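Nucleocapsid (Crimean-congo hemorrhagic fever virus, PDB 4AKL) binds single- and double-stranded RNA, probably packages the viral genome, and probably also cuts double-stranded DNA without sequence preference. Local coordinates at residues Asp56-Lys59 and Asp60-Ala64; Glu108-Ile111 and Glu112-Glu116; Val327-Phe330 and Leu331-Leu334; Asp447-Ala450 and Ser451-Leu454; Asp274-Val277 and Thr278-Lys282. All coordinates share one frame; numbering follows the deposited sequence.

Contact 1. Residues Asp56-Lys59 and Asp60-Ala64; sequences DAQK and DSIYA
I62 N and Q58 O meet in one of four successive i to i+4 backbone hydrogen bonds. The other three join D60 N to D56 O, S61 N to A57 O and Y63 N to K59 O. I62 N to Q58 O is 2.9 Å and Y63 N to K59 O is 3.0 Å. The latter is the straightest of the four, with an N-H...O angle of 168°.

Side-chain carbons rest on the carbonyl oxygens of the preceding turn. The ethyl branch of I62 folds back over the Q58 carbonyl: CG1 is 3.1 Å and CD1 3.3 Å from Q58 O. I62 CD1 also reaches CG of Q58 at 4.4 Å, a contact of carbon with carbon. Chi1 of I62 is -66°, which sets CG1 beside its own backbone N and turns the branch toward the preceding turn. CB of S61 touches A57 O, and CB of Y63 rests on K59 O at 3.6 Å.

The acidic groups make no bond to each other here. D60 OD2 comes to 3.0 Å of the backbone D56 O, but both are acceptors. The D56 and D60 carboxylates keep 6.3 Å between D56 OD1 and D60 OD2. The ammonium of K59 leaves this turn on an extended chain and bonds to G440 O.

K59, I62 and Y63 all touch M50 of helix 45-52, while D56 and D60 are exposed. The pattern is that of the first turns of an amphipathic alpha-helix, helix 56-71, in a predominantly helical fold with long loops.

Contact 2. Residues Glu108-Ile111 and Glu112-Glu116; sequences ESYI and ELKVE. Unlike the reference sequence in segment 108-111: I111 (reference Thr).
L113 N bonds to S109 O and K114 N to Y110 O, and these two i to i+4 bonds define a single short helix, 110-113. The first is 3.0 Å from L113 N to S109 O. The second is 3.1 Å from K114 N to Y110 O and more bent, with an N-H...O angle of 141°. S109 holds the N-cap position, but its side chain makes no capping bond. Further on, E112 O accepts from both V115 N and E116 N.

The main side-chain contact is between Y110 and K114. CG of K114 comes obliquely to the ring, 3.5 Å from CE2 of Y110, and CD follows at 3.7 Å from the same CE2. CG of Y110 stands opposite its backbone N (chi1 -167°), and this swings the ring along the helix toward K114. The lysine chain then bends at chi3 (56°). Its NZ bonds to E361 O, and Y110 OH bonds to L362 O and L380 N. CG of L113 packs on S109 O at 3.7 Å. I111 differs from the reference sequence; its O touches CG2 of V115.

This is a one-turn helix between the equally short helix 104-107 and the long helix 120-136. Y110 and K114 hold it to the 361-380 region, and the backbone of K114 and V115 joins S367 and Q369.

Contact 3. Residues Val327-Phe330 and Leu331-Leu334; sequences VSQF and LFEL
The amide NE2 of Q329 approaches the F332 ring obliquely, 3.9 Å from CD2 of F332, with the amide and ring planes 73° apart. E333 OE2 lies at the edge of the same ring, in its plane. Q329 NE2 also gives a weak hydrogen bond to E333 OE2, 3.3 Å long but fairly straight at 166°. Here the amide and carboxylate are nearly coplanar, 29° apart. Q329 reaches this place because its chain bends at chi2. The F330 ring receives CD2 of L334 obliquely, 4.2 Å from CE1 of F330.

V327 and L331 lie side by side, with CG1 of V327 3.8 Å from CD1 of L331. The backbone bonds are helical. L331 N to V327 O, F332 N to S328 O and E333 N to Q329 O are each 3.0 Å, and L334 N to F330 O is longer at 3.3 Å.

Outside partners divide the helix. L331 packs on I385, M388 and F392, and F330 on A347 and L348. S328 OG bonds to F392 O and V397 N, while E333 also forms a salt bridge with K336. The chemistry thus implies two different faces: an apolar one between helices 341-350 and 385-392, and a polar one where the E333 carboxylate is shared between a weak amide bond and a lysine.

Contact 4. Residues Asp447-Ala450 and Ser451-Leu454; sequences DIVA and SEHL
V449 meets E452 and S451 at the start of helix 450-460, and E452 can be followed outward atom by atom. Its CB lies 3.4 Å from V449 O. CG comes next, 3.6 Å from CG1 of V449. CD sits over the isopropyl group, 3.8 Å from CB of V449. At the tip, OE1 is 3.9 Å from CB of V449, and OE2 is a little farther from CG1. The whole chain therefore runs across the valine. Chi1 of E452 is -70°, which places CG beside its own backbone N, and the extended remainder carries the carboxylate across V449.

The same valine methyl, CG1 of V449, also lies 3.4 Å from S451 OG. That hydroxyl bonds to Q437 OE1 of helix 425-440.

Two backbone bonds open the helix. H453 N binds V449 O at 3.1 Å, and L454 N binds A450 O at 2.9 Å. CG of L454 also packs on A450 O.

E452 is buried. Its carboxylate has a long, weak ion pair with R176 and lies close to D172, both of helix 163-181. The like charge of D172 may raise its proton affinity, and R176 may oppose this.

This is a helix N-terminus with valine at the N-cap: the V449 carbonyl begins the i to i+4 pattern, and its side chain packs against the first turn between helices 163-181 and 425-440.

Contact 5. Residues Asp274-Val277 and Thr278-Lys282; sequences DNMV and TNLLK
T278 turns its hydroxyl back to D274 O through chi1 of -63°, which sets OG1 beside its own backbone N. M276 has a different setting: chi1 is -179°, CG lies opposite N, and the chain leans along the helix toward L280.

D274 O is gripped twice by the same residue. T278 N donates at 2.9 Å to D274 O, nearly straight. T278 OG1 donates to D274 O at 3.0 Å from above the carbonyl plane, 42° out of it. The threonine hydroxyl is thus held against the backbone. Three more helical bonds follow: N279 N to N275 O, L280 N to M276 O and L281 N to V277 O. The first is short, 2.7 Å between N279 N and N275 O.

Two apolar pairs lie four residues apart. M276 and L280 run side by side and point the same way, with CG of M276 3.9 Å from CD1 of L280. CG1 of V277 and CD1 of L281 are looser, at 4.2 Å. CG of L281 also rests on V277 O at 3.4 Å.

The D274 carboxylate forms a salt bridge with K270, one turn earlier.

All these residues belong to the early part of the long helix 270-292, which follows the DEVD motif (D266-D269) and lies far from the centre of the chain. Its apolar side meets helix 245-263, where the buried L280 touches V254 and L257 and V277 touches N258 and L261. L280 also reaches A212 and I220, and M276 reaches F213, in the loop region following helix 195-204.

How the contacts relate
From the N terminus, contact 1 comes first, at the start of helix 56-71, followed by contact 2 in helix 110-113. Contact 5 follows in helix 270-292, then contact 3 in helix 324-336 and contact 4 at the start of helix 450-460. Each is local, between adjoining segments, so none closes a long loop, and none nests or crosses. Contacts 1 and 4 touch each other: Y63 OH is 4.2 Å from CB of A450. They join the early and late parts of the chain. Contact 3 lies about 8 Å from contact 1 between nearest atoms. Contact 5 is remote, its centre about 62 Å from that of contact 1.

Contact 1. Residues Asp56-Lys59 and Asp60-Ala64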
loop_
_atom_site.group_PDB
_atom_site.type_symbol
_atom_site.label_atom_id
_atom_site.label_comp_id
_atom_site.label_asym_id
_atom_site.label_seq_id
_atom_site.Cartn_x
_atom_site.Cartn_y
_atom_site.Cartn_z
ATOM N N ASP A 56 -21.669 -22.600 -1.704
ATOM C CA ASP A 56 -20.830 -21.425 -1.533
ATOM C C ASP A 56 -20.407 -21.187 -0.064
ATOM O O ASP A 56 -19.294 -20.845 0.194
ATOM C CB ASP A 56 -21.565 -20.161 -2.066
ATOM C CG ASP A 56 -21.821 -20.201 -3.608
ATOM O OD1 ASP A 56 -20.871 -20.520 -4.379
ATOM O OD2 ASP A 56 -22.991 -19.907 -4.049
ATOM N N ALA A 57 -21.327 -21.377 0.875
ATOM C CA ALA A 57 -21.085 -21.089 2.295
ATOM C C ALA A 57 -20.078 -22.095 2.929
ATOM O O ALA A 57 -19.146 -21.699 3.633
ATOM C CB ALA A 57 -22.382 -21.071 3.044
ATOM N N GLN A 58 -20.274 -23.377 2.664
ATOM C CA GLN A 58 -19.331 -24.410 3.098
ATOM C C GLN A 58 -17.871 -24.047 2.615
ATOM O O GLN A 58 -16.901 -24.122 3.379
ATOM C CB GLN A 58 -19.779 -25.762 2.568
ATOM C CG GLN A 58 -19.345 -26.969 3.394
ATOM C CD GLN A 58 -19.689 -28.305 2.728
ATOM O OE1 GLN A 58 -20.384 -28.356 1.681
ATOM N NE2 GLN A 58 -19.201 -29.397 3.323
ATOM N N LYS A 59 -17.770 -23.638 1.351
ATOM C CA LYS A 59 -16.525 -23.276 0.709
ATOM C C LYS A 59 -15.884 -22.027 1.324
ATOM O O LYS A 59 -14.680 -22.019 1.536
ATOM C CB LYS A 59 -16.736 -23.065 -0.809
ATOM C CG LYS A 59 -17.054 -24.359 -1.637
ATOM C CD LYS A 59 -17.076 -24.023 -3.151
ATOM C CE LYS A 59 -17.270 -25.275 -4.070
ATOM N NZ LYS A 59 -17.004 -25.013 -5.569
ATOM N N ASP A 60 -16.675 -20.990 1.597
ATOM C CA ASP A 60 -16.123 -19.771 2.242
ATOM C C ASP A 60 -15.584 -20.142 3.619
ATOM O O ASP A 60 -14.543 -19.703 4.010
ATOM C CB ASP A 60 -17.180 -18.687 2.459
ATOM C CG ASP A 60 -17.754 -18.138 1.168
ATOM O OD1 ASP A 60 -16.991 -17.853 0.242
ATOM O OD2 ASP A 60 -19.000 -17.988 1.102
ATOM N N SER A 61 -16.334 -20.962 4.331
ATOM C CA SER A 61 -15.955 -21.445 5.635
ATOM C C SER A 61 -14.626 -22.252 5.608
ATOM O O SER A 61 -13.751 -22.061 6.477
ATOM C CB SER A 61 -17.109 -22.292 6.190
ATOM O OG SER A 61 -16.752 -22.931 7.403
ATOM N N ILE A 62 -14.487 -23.138 4.611
ATOM C CA ILE A 62 -13.254 -23.928 4.444
ATOM C C ILE A 62 -12.063 -22.983 4.204
ATOM O O ILE A 62 -11.002 -23.081 4.863
ATOM C CB ILE A 62 -13.363 -24.954 3.302
ATOM C CG1 ILE A 62 -14.417 -26.027 3.646
ATOM C CG2 ILE A 62 -12.005 -25.606 3.041
ATOM C CD1 ILE A 62 -15.098 -26.734 2.393
ATOM N N TYR A 63 -12.260 -22.051 3.284
ATOM C CA TYR A 63 -11.200 -21.092 2.944
ATOM C C TYR A 63 -10.857 -20.198 4.130
ATOM O O TYR A 63 -9.675 -19.917 4.361
ATOM C CB TYR A 63 -11.543 -20.233 1.746
ATOM C CG TYR A 63 -10.486 -19.202 1.530
ATOM C CD1 TYR A 63 -9.279 -19.517 0.896
ATOM C CD2 TYR A 63 -10.668 -17.903 1.978
ATOM C CE1 TYR A 63 -8.280 -18.527 0.722
ATOM C CE2 TYR A 63 -9.697 -16.934 1.805
ATOM C CZ TYR A 63 -8.505 -17.240 1.178
ATOM O OH TYR A 63 -7.570 -16.232 1.023
ATOM N N ALA A 64 -11.880 -19.742 4.860
ATOM C CA ALA A 64 -11.642 -18.877 6.008
ATOM C C ALA A 64 -10.916 -19.661 7.102
ATOM O O ALA A 64 -10.080 -19.102 7.757
ATOM C CB ALA A 64 -12.956 -18.231 6.525
#

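Contact 2. Residues Glu108-Ile111 and Glu112-Glu116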
loop_
_atom_site.group_PDB
_atom_site.type_symbol
_atom_site.label_atom_id
_atom_site.label_comp_id
_atom_site.label_asym_id
_atom_site.label_seq_id
_atom_site.Cartn_x
_atom_site.Cartn_y
_atom_site.Cartn_z
ATOM N N GLU A 108 -11.883 14.450 2.607
ATOM C CA GLU A 108 -13.137 15.201 2.416
ATOM C C GLU A 108 -13.971 14.677 1.215
ATOM O O GLU A 108 -15.121 15.087 1.000
ATOM C CB GLU A 108 -12.854 16.717 2.288
ATOM C CG GLU A 108 -12.535 17.349 3.638
ATOM C CD GLU A 108 -12.404 18.888 3.589
ATOM O OE1 GLU A 108 -12.497 19.519 2.501
ATOM O OE2 GLU A 108 -12.204 19.470 4.685
ATOM N N SER A 109 -13.383 13.768 0.450
ATOM C CA SER A 109 -14.059 13.123 -0.678
ATOM C C SER A 109 -14.345 11.661 -0.386
ATOM O O SER A 109 -14.675 10.951 -1.305
ATOM C CB SER A 109 -13.193 13.237 -1.942
ATOM O OG SER A 109 -13.237 14.574 -2.370
ATOM N N TYR A 110 -14.238 11.240 0.888
ATOM C CA TYR A 110 -14.421 9.846 1.266
ATOM C C TYR A 110 -15.726 9.283 0.666
ATOM O O TYR A 110 -15.718 8.194 0.147
ATOM C CB TYR A 110 -14.385 9.605 2.787
ATOM C CG TYR A 110 -14.266 8.122 3.064
ATOM C CD1 TYR A 110 -13.017 7.500 3.135
ATOM C CD2 TYR A 110 -15.426 7.312 3.193
ATOM C CE1 TYR A 110 -12.911 6.101 3.361
ATOM C CE2 TYR A 110 -15.335 5.966 3.395
ATOM C CZ TYR A 110 -14.075 5.353 3.485
ATOM O OH TYR A 110 -14.003 4.018 3.700
ATOM N N ILE A 111 -16.807 10.034 0.736
ATOM C CA ILE A 111 -18.104 9.576 0.280
ATOM C C ILE A 111 -18.033 9.184 -1.230
ATOM O O ILE A 111 -18.580 8.166 -1.649
ATOM C CB ILE A 111 -19.161 10.666 0.616
ATOM C CG1 ILE A 111 -19.361 10.740 2.156
ATOM C CG2 ILE A 111 -20.462 10.408 -0.050
ATOM C CD1 ILE A 111 -20.180 12.081 2.616
ATOM N N GLU A 112 -17.358 10.015 -2.041
ATOM C CA GLU A 112 -17.180 9.743 -3.453
ATOM C C GLU A 112 -16.266 8.568 -3.702
ATOM O O GLU A 112 -16.478 7.815 -4.666
ATOM C CB GLU A 112 -16.631 10.980 -4.167
ATOM C CG GLU A 112 -16.506 10.826 -5.631
ATOM C CD GLU A 112 -16.171 12.140 -6.344
ATOM O OE1 GLU A 112 -15.466 13.004 -5.777
ATOM O OE2 GLU A 112 -16.611 12.283 -7.458
ATOM N N LEU A 113 -15.255 8.401 -2.866
ATOM C CA LEU A 113 -14.269 7.328 -3.061
ATOM C C LEU A 113 -14.831 5.933 -2.709
ATOM O O LEU A 113 -14.306 4.906 -3.128
ATOM C CB LEU A 113 -12.935 7.654 -2.308
ATOM C CG LEU A 113 -12.069 8.852 -2.798
ATOM C CD1 LEU A 113 -10.824 9.055 -1.841
ATOM C CD2 LEU A 113 -11.600 8.706 -4.244
ATOM N N LYS A 114 -15.927 5.900 -1.963
ATOM C CA LYS A 114 -16.679 4.677 -1.749
ATOM C C LYS A 114 -17.344 4.228 -3.106
ATOM O O LYS A 114 -17.735 3.081 -3.231
ATOM C CB LYS A 114 -17.792 4.876 -0.677
ATOM C CG LYS A 114 -17.368 4.875 0.785
ATOM C CD LYS A 114 -18.574 5.205 1.747
ATOM C CE LYS A 114 -19.792 4.279 1.594
ATOM N NZ LYS A 114 -20.671 4.278 2.815
ATOM N N VAL A 115 -17.462 5.127 -4.057
ATOM C CA VAL A 115 -18.178 4.894 -5.306
ATOM C C VAL A 115 -17.257 4.897 -6.538
ATOM O O VAL A 115 -17.383 4.031 -7.385
ATOM C CB VAL A 115 -19.274 5.972 -5.491
ATOM C CG1 VAL A 115 -19.981 5.826 -6.802
ATOM C CG2 VAL A 115 -20.326 5.930 -4.285
ATOM N N GLU A 116 -16.344 5.877 -6.608
ATOM C CA GLU A 116 -15.551 6.135 -7.822
ATOM C C GLU A 116 -14.066 5.906 -7.656
ATOM O O GLU A 116 -13.484 5.986 -6.532
ATOM C CB GLU A 116 -15.689 7.583 -8.294
ATOM C CG GLU A 116 -17.087 8.231 -8.289
ATOM C CD GLU A 116 -17.946 7.883 -9.516
ATOM O OE1 GLU A 116 -17.522 6.987 -10.306
ATOM O OE2 GLU A 116 -19.043 8.511 -9.672
#

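Contact 3. Residues Val327-Phe330 and Leu331-Leu334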
loop_
_atom_site.group_PDB
_atom_site.type_symbol
_atom_site.label_atom_id
_atom_site.label_comp_id
_atom_site.label_asym_id
_atom_site.label_seq_id
_atom_site.Cartn_x
_atom_site.Cartn_y
_atom_site.Cartn_z
ATOM N N VAL A 327 -11.615 -2.034 20.145
ATOM C CA VAL A 327 -11.423 -2.312 18.713
ATOM C C VAL A 327 -10.484 -3.508 18.596
ATOM O O VAL A 327 -10.716 -4.449 17.852
ATOM C CB VAL A 327 -10.823 -1.120 17.942
ATOM C CG1 VAL A 327 -10.593 -1.496 16.509
ATOM C CG2 VAL A 327 -11.743 0.112 18.030
ATOM N N SER A 328 -9.410 -3.431 19.364
ATOM C CA SER A 328 -8.436 -4.487 19.471
ATOM C C SER A 328 -9.097 -5.803 19.875
ATOM O O SER A 328 -8.836 -6.844 19.299
ATOM C CB SER A 328 -7.339 -4.072 20.450
ATOM O OG SER A 328 -6.480 -5.150 20.776
ATOM N N GLN A 329 -9.975 -5.753 20.852
ATOM C CA GLN A 329 -10.632 -6.970 21.311
ATOM C C GLN A 329 -11.519 -7.556 20.201
ATOM O O GLN A 329 -11.498 -8.775 19.941
ATOM C CB GLN A 329 -11.462 -6.719 22.542
ATOM C CG GLN A 329 -11.836 -8.025 23.273
ATOM C CD GLN A 329 -10.658 -8.552 24.030
ATOM O OE1 GLN A 329 -9.922 -7.776 24.668
ATOM N NE2 GLN A 329 -10.447 -9.848 23.968
ATOM N N PHE A 330 -12.287 -6.677 19.548
ATOM C CA PHE A 330 -13.168 -7.066 18.445
ATOM C C PHE A 330 -12.389 -7.848 17.355
ATOM O O PHE A 330 -12.814 -8.903 16.900
ATOM C CB PHE A 330 -13.812 -5.808 17.837
ATOM C CG PHE A 330 -14.873 -6.084 16.810
ATOM C CD1 PHE A 330 -14.550 -6.270 15.502
ATOM C CD2 PHE A 330 -16.221 -6.098 17.167
ATOM C CE1 PHE A 330 -15.568 -6.507 14.539
ATOM C CE2 PHE A 330 -17.204 -6.316 16.240
ATOM C CZ PHE A 330 -16.855 -6.537 14.910
ATOM N N LEU A 331 -11.246 -7.289 16.948
ATOM C CA LEU A 331 -10.425 -7.884 15.923
ATOM C C LEU A 331 -9.767 -9.166 16.379
ATOM O O LEU A 331 -9.631 -10.084 15.591
ATOM C CB LEU A 331 -9.414 -6.883 15.420
ATOM C CG LEU A 331 -10.015 -5.634 14.717
ATOM C CD1 LEU A 331 -9.030 -4.435 14.669
ATOM C CD2 LEU A 331 -10.527 -5.985 13.284
ATOM N N PHE A 332 -9.407 -9.235 17.642
ATOM C CA PHE A 332 -8.787 -10.410 18.206
ATOM C C PHE A 332 -9.741 -11.584 18.162
ATOM O O PHE A 332 -9.353 -12.647 17.754
ATOM C CB PHE A 332 -8.339 -10.163 19.657
ATOM C CG PHE A 332 -7.853 -11.401 20.378
ATOM C CD1 PHE A 332 -6.588 -11.909 20.143
ATOM C CD2 PHE A 332 -8.672 -12.052 21.312
ATOM C CE1 PHE A 332 -6.138 -13.048 20.792
ATOM C CE2 PHE A 332 -8.236 -13.198 22.016
ATOM C CZ PHE A 332 -6.970 -13.700 21.759
ATOM N N GLU A 333 -10.978 -11.363 18.586
ATOM C CA GLU A 333 -12.037 -12.427 18.563
ATOM C C GLU A 333 -12.239 -12.925 17.176
ATOM O O GLU A 333 -12.447 -14.077 16.986
ATOM C CB GLU A 333 -13.371 -11.915 19.100
ATOM C CG GLU A 333 -13.315 -11.393 20.514
ATOM C CD GLU A 333 -12.965 -12.462 21.481
ATOM O OE1 GLU A 333 -13.481 -13.576 21.286
ATOM O OE2 GLU A 333 -12.197 -12.214 22.440
ATOM N N LEU A 334 -12.128 -12.028 16.195
ATOM C CA LEU A 334 -12.407 -12.342 14.810
ATOM C C LEU A 334 -11.360 -13.306 14.176
ATOM O O LEU A 334 -11.687 -14.193 13.387
ATOM C CB LEU A 334 -12.423 -11.009 14.057
ATOM C CG LEU A 334 -13.425 -10.687 12.979
ATOM C CD1 LEU A 334 -14.860 -10.774 13.457
ATOM C CD2 LEU A 334 -13.134 -9.255 12.414
#

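Contact 4. Residues Asp447-Ala450 and Ser451-Leu454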
loop_
_atom_site.group_PDB
_atom_site.type_symbol
_atom_site.label_atom_id
_atom_site.label_comp_id
_atom_site.label_asym_id
_atom_site.label_seq_id
_atom_site.Cartn_x
_atom_site.Cartn_y
_atom_site.Cartn_z
ATOM N N ASP A 447 -12.043 -9.748 -8.636
ATOM C CA ASP A 447 -11.245 -8.536 -8.832
ATOM C C ASP A 447 -9.918 -8.689 -8.061
ATOM O O ASP A 447 -8.883 -8.311 -8.525
ATOM C CB ASP A 447 -11.987 -7.283 -8.316
ATOM C CG ASP A 447 -13.271 -6.970 -9.100
ATOM O OD1 ASP A 447 -13.561 -7.701 -10.076
ATOM O OD2 ASP A 447 -13.999 -5.993 -8.724
ATOM N N ILE A 448 -9.997 -9.264 -6.878
ATOM C CA ILE A 448 -8.881 -9.303 -5.933
ATOM C C ILE A 448 -8.615 -10.689 -5.420
ATOM O O ILE A 448 -9.512 -11.282 -4.794
ATOM C CB ILE A 448 -9.210 -8.404 -4.697
ATOM C CG1 ILE A 448 -9.228 -6.917 -5.086
ATOM C CG2 ILE A 448 -8.200 -8.637 -3.490
ATOM C CD1 ILE A 448 -8.019 -6.503 -5.804
ATOM N N VAL A 449 -7.402 -11.202 -5.660
ATOM C CA VAL A 449 -6.973 -12.516 -5.137
ATOM C C VAL A 449 -5.952 -12.229 -4.019
ATOM O O VAL A 449 -4.796 -11.884 -4.317
ATOM C CB VAL A 449 -6.405 -13.371 -6.233
ATOM C CG1 VAL A 449 -5.835 -14.715 -5.693
ATOM C CG2 VAL A 449 -7.479 -13.652 -7.259
ATOM N N ALA A 450 -6.403 -12.349 -2.752
ATOM C CA ALA A 450 -5.545 -12.073 -1.577
ATOM C C ALA A 450 -4.152 -12.746 -1.627
ATOM O O ALA A 450 -3.166 -12.128 -1.334
ATOM C CB ALA A 450 -6.227 -12.500 -0.264
ATOM N N SER A 451 -4.108 -14.007 -2.001
ATOM C CA SER A 451 -2.836 -14.754 -2.066
ATOM C C SER A 451 -1.897 -14.190 -3.113
ATOM O O SER A 451 -0.691 -14.218 -2.918
ATOM C CB SER A 451 -3.105 -16.239 -2.333
ATOM O OG SER A 451 -3.850 -16.375 -3.535
ATOM N N GLU A 452 -2.441 -13.682 -4.222
ATOM C CA GLU A 452 -1.621 -12.979 -5.237
ATOM C C GLU A 452 -1.041 -11.647 -4.721
ATOM O O GLU A 452 0.138 -11.352 -4.982
ATOM C CB GLU A 452 -2.395 -12.752 -6.535
ATOM C CG GLU A 452 -2.629 -14.038 -7.248
ATOM C CD GLU A 452 -3.372 -13.903 -8.527
ATOM O OE1 GLU A 452 -3.664 -12.781 -8.917
ATOM O OE2 GLU A 452 -3.665 -14.943 -9.152
ATOM N N HIS A 453 -1.863 -10.876 -3.979
ATOM C CA HIS A 453 -1.451 -9.623 -3.314
ATOM C C HIS A 453 -0.296 -9.985 -2.354
ATOM O O HIS A 453 0.719 -9.306 -2.302
ATOM C CB HIS A 453 -2.719 -9.062 -2.610
ATOM C CG HIS A 453 -2.570 -7.759 -1.889
ATOM N ND1 HIS A 453 -2.168 -6.583 -2.504
ATOM C CD2 HIS A 453 -2.830 -7.437 -0.600
ATOM C CE1 HIS A 453 -2.168 -5.603 -1.609
ATOM N NE2 HIS A 453 -2.567 -6.095 -0.446
ATOM N N LEU A 454 -0.477 -11.082 -1.597
ATOM C CA LEU A 454 0.566 -11.522 -0.677
ATOM C C LEU A 454 1.882 -11.890 -1.405
ATOM O O LEU A 454 2.924 -11.487 -0.974
ATOM C CB LEU A 454 0.115 -12.686 0.183
ATOM C CG LEU A 454 -0.907 -12.411 1.295
ATOM C CD1 LEU A 454 -1.378 -13.797 1.848
ATOM C CD2 LEU A 454 -0.411 -11.463 2.453
#

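Contact 5. Residues Asp274-Val277 and Thr278-Lys282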
loop_
_atom_site.group_PDB
_atom_site.type_symbol
_atom_site.label_atom_id
_atom_site.label_comp_id
_atom_site.label_asym_id
_atom_site.label_seq_id
_atom_site.Cartn_x
_atom_site.Cartn_y
_atom_site.Cartn_z
ATOM N N ASP A 274 5.402 38.193 -22.927
ATOM C CA ASP A 274 4.442 37.679 -21.924
ATOM C C ASP A 274 3.786 36.367 -22.383
ATOM O O ASP A 274 3.657 35.446 -21.594
ATOM C CB ASP A 274 3.353 38.694 -21.575
ATOM C CG ASP A 274 3.880 39.899 -20.834
ATOM O OD1 ASP A 274 5.000 39.838 -20.306
ATOM O OD2 ASP A 274 3.156 40.933 -20.790
ATOM N N ASN A 275 3.378 36.295 -23.651
ATOM C CA ASN A 275 2.744 35.067 -24.200
ATOM C C ASN A 275 3.687 33.854 -24.162
ATOM O O ASN A 275 3.273 32.749 -23.798
ATOM C CB ASN A 275 2.176 35.286 -25.626
ATOM C CG ASN A 275 0.962 36.279 -25.645
ATOM O OD1 ASN A 275 0.324 36.509 -24.632
ATOM N ND2 ASN A 275 0.671 36.855 -26.807
ATOM N N MET A 276 4.944 34.070 -24.508
ATOM C CA MET A 276 5.921 32.988 -24.456
ATOM C C MET A 276 6.089 32.478 -23.025
ATOM O O MET A 276 6.113 31.261 -22.818
ATOM C CB MET A 276 7.261 33.416 -25.022
ATOM C CG MET A 276 8.275 32.280 -24.994
ATOM S SD MET A 276 9.701 32.630 -25.998
ATOM C CE MET A 276 9.073 32.454 -27.666
ATOM N N VAL A 277 6.204 33.393 -22.050
ATOM C CA VAL A 277 6.350 32.984 -20.664
ATOM C C VAL A 277 5.099 32.209 -20.232
ATOM O O VAL A 277 5.204 31.081 -19.697
ATOM C CB VAL A 277 6.560 34.186 -19.685
ATOM C CG1 VAL A 277 6.228 33.773 -18.208
ATOM C CG2 VAL A 277 7.967 34.771 -19.802
ATOM N N THR A 278 3.927 32.820 -20.470
ATOM C CA THR A 278 2.652 32.183 -20.179
ATOM C C THR A 278 2.599 30.794 -20.790
ATOM O O THR A 278 2.248 29.839 -20.102
ATOM C CB THR A 278 1.451 33.034 -20.695
ATOM O OG1 THR A 278 1.439 34.280 -20.012
ATOM C CG2 THR A 278 0.091 32.319 -20.441
ATOM N N ASN A 279 2.969 30.689 -22.072
ATOM C CA ASN A 279 2.853 29.427 -22.808
ATOM C C ASN A 279 3.800 28.329 -22.366
ATOM O O ASN A 279 3.418 27.147 -22.352
ATOM C CB ASN A 279 2.999 29.658 -24.311
ATOM C CG ASN A 279 1.760 30.252 -24.926
ATOM O OD1 ASN A 279 0.656 30.151 -24.376
ATOM N ND2 ASN A 279 1.929 30.863 -26.084
ATOM N N LEU A 280 5.023 28.705 -22.008
ATOM C CA LEU A 280 5.980 27.751 -21.460
ATOM C C LEU A 280 5.441 27.156 -20.161
ATOM O O LEU A 280 5.603 25.944 -19.923
ATOM C CB LEU A 280 7.361 28.388 -21.255
ATOM C CG LEU A 280 8.230 28.436 -22.522
ATOM C CD1 LEU A 280 9.377 29.479 -22.451
ATOM C CD2 LEU A 280 8.767 26.995 -22.798
ATOM N N LEU A 281 4.788 27.988 -19.327
ATOM C CA LEU A 281 4.195 27.489 -18.060
ATOM C C LEU A 281 3.056 26.488 -18.280
ATOM O O LEU A 281 2.956 25.509 -17.513
ATOM C CB LEU A 281 3.739 28.639 -17.144
ATOM C CG LEU A 281 4.896 29.525 -16.647
ATOM C CD1 LEU A 281 4.387 30.775 -15.901
ATOM C CD2 LEU A 281 5.868 28.701 -15.768
ATOM N N LYS A 282 2.206 26.715 -19.300
ATOM C CA LYS A 282 1.166 25.736 -19.672
ATOM C C LYS A 282 1.859 24.428 -20.032
ATOM O O LYS A 282 1.448 23.364 -19.615
ATOM C CB LYS A 282 0.316 26.176 -20.879
ATOM C CG LYS A 282 -0.282 27.564 -20.834
ATOM C CD LYS A 282 -1.183 27.762 -19.660
ATOM C CE LYS A 282 -1.840 29.149 -19.708
ATOM N NZ LYS A 282 -3.193 29.137 -19.095
#